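Long-range contacts in NAP1-binding protein 2 (Saccharomyces cerevisiae, PDB 1YN8), which acts as an adaptor that links the PTC1 phosphatase to the PBS2 kinase and dampens HOG pathway signalling, represented here by its SH3 domain: residues N16-L20 with K46-V50; K31-L37 with L49-V55. One frame throughout, in Å; residues are numbered along the deposited sequence. Where two conformers were deposited one is given.

Contact 1 (N16-L20 with K46-V50)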
# COMPACT_ATOMS: atom_id res chain seq x y z
N ASN A 16 -1.58 3.15 12.12
CA ASN A 16 -0.91 3.91 11.06
C ASN A 16 -0.81 3.10 9.74
O ASN A 16 -0.57 3.69 8.68
CB ASN A 16 0.51 4.26 11.56
CG ASN A 16 1.02 5.59 11.05
OD1 ASN A 16 0.45 6.21 10.14
ND2 ASN A 16 2.12 6.05 11.63
N GLU A 17 -0.99 1.78 9.83
CA GLU A 17 -0.76 0.85 8.70
C GLU A 17 -2.08 0.48 7.99
O GLU A 17 -3.14 0.37 8.64
CB GLU A 17 -0.01 -0.40 9.20
CG GLU A 17 1.38 -0.08 9.81
CD GLU A 17 2.03 -1.24 10.57
OE1 GLU A 17 1.64 -2.42 10.44
OE2 GLU A 17 2.96 -0.94 11.37
N LEU A 18 -2.04 0.35 6.66
CA LEU A 18 -3.21 0.06 5.83
C LEU A 18 -3.30 -1.43 5.51
O LEU A 18 -2.40 -1.97 4.88
CB LEU A 18 -3.13 0.84 4.50
CG LEU A 18 -4.30 0.77 3.51
CD1 LEU A 18 -5.50 1.58 4.06
CD2 LEU A 18 -3.95 1.24 2.11
N ARG A 19 -4.39 -2.08 5.90
CA ARG A 19 -4.56 -3.52 5.62
C ARG A 19 -4.61 -3.78 4.11
O ARG A 19 -5.30 -3.08 3.36
CB ARG A 19 -5.84 -4.07 6.27
CG ARG A 19 -6.17 -5.53 5.90
CD ARG A 19 -7.41 -6.09 6.62
NE ARG A 19 -7.26 -6.19 8.08
CZ ARG A 19 -6.64 -7.17 8.74
NH1 ARG A 19 -6.07 -8.20 8.10
NH2 ARG A 19 -6.60 -7.13 10.06
N LEU A 20 -3.89 -4.81 3.66
CA LEU A 20 -3.97 -5.26 2.28
C LEU A 20 -4.39 -6.73 2.20
O LEU A 20 -4.13 -7.54 3.10
CB LEU A 20 -2.61 -5.10 1.56
CG LEU A 20 -1.88 -3.74 1.50
CD1 LEU A 20 -0.47 -3.95 0.87
CD2 LEU A 20 -2.63 -2.66 0.75
N LYS A 46 -9.43 5.55 1.89
CA LYS A 46 -8.57 5.21 3.03
C LYS A 46 -7.11 5.29 2.61
O LYS A 46 -6.77 4.97 1.46
CB LYS A 46 -8.89 3.79 3.55
CG LYS A 46 -10.31 3.60 4.12
CD LYS A 46 -10.45 2.16 4.58
CE LYS A 46 -11.87 1.73 4.87
NZ LYS A 46 -11.93 0.22 4.86
N THR A 47 -6.22 5.68 3.53
CA THR A 47 -4.78 5.75 3.23
C THR A 47 -3.95 5.38 4.46
O THR A 47 -4.35 5.65 5.59
CB THR A 47 -4.37 7.18 2.71
OG1 THR A 47 -2.98 7.23 2.37
CG2 THR A 47 -4.66 8.22 3.76
N GLY A 48 -2.79 4.77 4.24
CA GLY A 48 -1.89 4.40 5.34
C GLY A 48 -0.59 3.77 4.87
O GLY A 48 -0.34 3.71 3.67
N LEU A 49 0.23 3.32 5.81
CA LEU A 49 1.54 2.74 5.50
C LEU A 49 1.48 1.24 5.20
O LEU A 49 0.79 0.46 5.90
CB LEU A 49 2.55 2.99 6.63
CG LEU A 49 3.19 4.38 6.65
CD1 LEU A 49 2.21 5.44 7.10
CD2 LEU A 49 4.41 4.39 7.52
N VAL A 50 2.23 0.85 4.16
CA VAL A 50 2.38 -0.56 3.75
C VAL A 50 3.88 -0.88 3.53
O VAL A 50 4.68 0.02 3.22
CB VAL A 50 1.59 -0.86 2.46
CG1 VAL A 50 0.10 -0.47 2.66
CG2 VAL A 50 2.22 -0.14 1.23
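Leu-18 and Leu-49 meet where the returning arm of the RT loop of this SH3 domain lies against strand 47-51, an example of a long loop being tied to a sheet edge by very few backbone bonds. Glu-17 and Leu-49 form a single beta bridge. Leu-49 uses both its backbone N-H and its C=O: its N gives a nearly straight bond (175°) to a lone pair of Asn-16 O at 3.0 Å, and its O receives Leu-18 N at 2.9 Å from a position above the carbonyl plane.

The side chain of Leu-18 turns inward over Gly-48. With CG anti to the backbone N (chi1 -176°), its CB rests 3.9 Å from Gly-48 CA, while the CD1 branch runs on to meet Lys-46 CB at about a right angle. Val-50, buried, packs beside it. Its CG1 lies 3.9 Å from Leu-18 CB and also receives Leu-20, whose side chain comes across it at about a right angle and also touches Phe-10 and Val-26. Leu-18 is still partly exposed, whereas Leu-20 is buried.

At the outer end the character changes. Glu-17 carries its carboxylate away from the strand to hydrogen-bond Asn-14, while its backbone stays close, with Glu-17 CA 3.2 Å from Leu-49 O in a CA-H...O contact.

Contact 2 (K31-L37 with L49-V55)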
# COMPACT_ATOMS: atom_id res chain seq x y z
N LYS A 31 7.17 7.75 -0.73
CA LYS A 31 7.95 6.92 0.20
C LYS A 31 8.18 7.64 1.53
O LYS A 31 8.86 8.68 1.59
CB LYS A 31 9.29 6.53 -0.43
CG LYS A 31 10.16 5.58 0.43
CD LYS A 31 11.35 5.06 -0.37
CE LYS A 31 12.19 4.12 0.46
NZ LYS A 31 13.43 3.69 -0.24
N HIS A 32 7.68 7.04 2.61
CA HIS A 32 7.82 7.61 3.96
C HIS A 32 9.23 7.44 4.57
O HIS A 32 9.73 8.34 5.23
CB HIS A 32 6.77 7.00 4.89
CG HIS A 32 7.05 7.27 6.34
ND1 HIS A 32 6.60 8.40 6.97
CD2 HIS A 32 7.78 6.59 7.25
CE1 HIS A 32 7.01 8.40 8.23
NE2 HIS A 32 7.73 7.31 8.42
N GLY A 33 9.81 6.25 4.41
CA GLY A 33 11.19 5.98 4.82
C GLY A 33 11.59 4.59 4.35
O GLY A 33 10.87 3.99 3.60
N GLN A 34 12.76 4.10 4.79
CA GLN A 34 13.25 2.78 4.40
C GLN A 34 12.18 1.73 4.73
O GLN A 34 11.83 1.53 5.89
CB GLN A 34 14.55 2.47 5.17
CG GLN A 34 15.11 1.04 5.01
CD GLN A 34 15.98 0.59 6.19
OE1 GLN A 34 15.81 -0.53 6.70
NE2 GLN A 34 16.91 1.45 6.63
N GLY A 35 11.68 1.06 3.70
CA GLY A 35 10.78 -0.07 3.88
C GLY A 35 9.31 0.27 4.00
O GLY A 35 8.50 -0.65 4.13
N TRP A 36 8.94 1.56 3.91
CA TRP A 36 7.54 1.99 4.08
C TRP A 36 7.07 2.96 2.97
O TRP A 36 7.69 4.01 2.76
CB TRP A 36 7.36 2.68 5.46
CG TRP A 36 7.54 1.74 6.67
CD1 TRP A 36 8.56 1.75 7.58
CD2 TRP A 36 6.64 0.71 7.09
NE1 TRP A 36 8.36 0.77 8.54
CE2 TRP A 36 7.19 0.12 8.26
CE3 TRP A 36 5.42 0.23 6.59
CZ2 TRP A 36 6.55 -0.92 8.92
CZ3 TRP A 36 4.79 -0.82 7.27
CH2 TRP A 36 5.35 -1.37 8.40
N LEU A 37 5.95 2.58 2.34
CA LEU A 37 5.25 3.44 1.40
C LEU A 37 3.92 3.93 2.02
O LEU A 37 3.27 3.19 2.79
CB LEU A 37 4.97 2.67 0.10
CG LEU A 37 6.17 2.04 -0.62
CD1 LEU A 37 5.64 1.30 -1.82
CD2 LEU A 37 7.20 3.06 -1.04
N LEU A 49 0.23 3.32 5.81
CA LEU A 49 1.54 2.74 5.50
C LEU A 49 1.48 1.24 5.20
O LEU A 49 0.79 0.46 5.90
CB LEU A 49 2.55 2.99 6.63
CG LEU A 49 3.19 4.38 6.65
CD1 LEU A 49 2.21 5.44 7.10
CD2 LEU A 49 4.41 4.39 7.52
N VAL A 50 2.23 0.85 4.16
CA VAL A 50 2.38 -0.56 3.75
C VAL A 50 3.88 -0.88 3.53
O VAL A 50 4.68 0.02 3.22
CB VAL A 50 1.59 -0.86 2.46
CG1 VAL A 50 0.10 -0.47 2.66
CG2 VAL A 50 2.22 -0.14 1.23
N PRO A 51 4.26 -2.16 3.65
CA PRO A 51 5.66 -2.51 3.38
C PRO A 51 6.06 -2.27 1.89
O PRO A 51 5.31 -2.65 0.99
CB PRO A 51 5.73 -4.01 3.71
CG PRO A 51 4.51 -4.30 4.57
CD PRO A 51 3.48 -3.35 4.04
N GLU A 52 7.25 -1.71 1.67
CA GLU A 52 7.77 -1.45 0.32
C GLU A 52 7.83 -2.71 -0.56
O GLU A 52 7.56 -2.67 -1.79
CB GLU A 52 9.15 -0.81 0.42
CG GLU A 52 9.66 -0.21 -0.88
CD GLU A 52 11.01 0.46 -0.71
OE1 GLU A 52 11.69 0.22 0.31
OE2 GLU A 52 11.41 1.21 -1.62
N GLU A 53 8.20 -3.84 0.05
CA GLU A 53 8.32 -5.11 -0.69
C GLU A 53 6.98 -5.87 -0.97
O GLU A 53 7.00 -6.95 -1.58
CB GLU A 53 9.31 -6.05 0.02
CG GLU A 53 10.80 -5.53 0.08
CD GLU A 53 11.34 -5.06 -1.28
OE1 GLU A 53 11.33 -5.87 -2.24
OE2 GLU A 53 11.78 -3.88 -1.38
N PHE A 54 5.84 -5.34 -0.49
CA PHE A 54 4.52 -5.99 -0.62
C PHE A 54 3.70 -5.43 -1.80
O PHE A 54 2.54 -5.83 -1.99
CB PHE A 54 3.70 -5.84 0.68
CG PHE A 54 3.98 -6.91 1.74
CD1 PHE A 54 5.28 -7.16 2.19
CD2 PHE A 54 2.94 -7.64 2.33
CE1 PHE A 54 5.54 -8.10 3.18
CE2 PHE A 54 3.20 -8.61 3.32
CZ PHE A 54 4.50 -8.82 3.74
N VAL A 55 4.26 -4.47 -2.56
CA VAL A 55 3.58 -3.97 -3.78
C VAL A 55 4.45 -4.00 -5.02
O VAL A 55 5.69 -3.94 -4.90
CB VAL A 55 2.98 -2.53 -3.62
CG1 VAL A 55 2.16 -2.40 -2.36
CG2 VAL A 55 4.06 -1.43 -3.72
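Leu-37 and Val-50 pair near the open end of an antiparallel hairpin, strands 36-40 and 47-51, beside the n-Src loop of the SH3 fold. Their backbones exchange bonds, Leu-37 N to Val-50 O at 3.0 Å and Val-50 N to Leu-37 O at 2.9 Å, both nearly in line with the accepting carbonyl. The next pair along, Trp-36 with Pro-51, is non-hydrogen-bonded. Past it Glu-52 N closes on Gly-35 O at 3.0 Å, but from 63° out of the carbonyl plane: beyond Pro-51 the regular strand pairing ends, and this bond is no longer in line with the carbonyl.

The tight half lies around Leu-37. With CG anti to its carbonyl carbon (chi1 -55°), the side chain sends CD1 to Val-55 CG2 at 3.7 Å and lays CG against Glu-52 CA; Ile-28 also touches both Leu-37 and Val-55. The Trp-36 indole slants over the Leu-49 to Pro-51 backbone, its CE3 3.5 Å from Val-50 O. In SH3 domains a tryptophan here, with the proline and aromatic residue of the later segment, usually lines the groove for proline-rich ligands; Trp-36, Pro-51 and Phe-54 are consistent with that role.

The solvent side is looser. At the classic bulge of His-32 and Gly-33 opposite Trp-36, Leu-49 CD2 lies, only tentatively because the side chain has two conformers, over one face of the imidazole. Beside the Gly-33 to Trp-36 turn, the extended side chains of Lys-31 and Glu-52 meet obliquely in a salt bridge whose hydrogen bond is weak, NZ to OE2 at 3.5 Å.

Together the two contacts illustrate how one edge strand of a sheet can serve two neighbours. Strand 47-51 is bonded to the RT loop in contact 1 and to strand 36-40 in contact 2, with Leu-49 and Val-50 taking part in both. Leu-49 turns its N-H and C=O to the loop, whereas those of Val-50 belong to the hairpin. Contact 1 is partly buried, two backbone bonds joined by chiefly apolar side-chain packing; contact 2 is a surface contact with a buried centre at Leu-37 and Val-50, giving way outward to a salt bridge. Their centres lie about 10 Å apart, and they touch where Glu-17 OE2 comes within 3.8 Å of Trp-36 CH2, between the RT and n-Src loops.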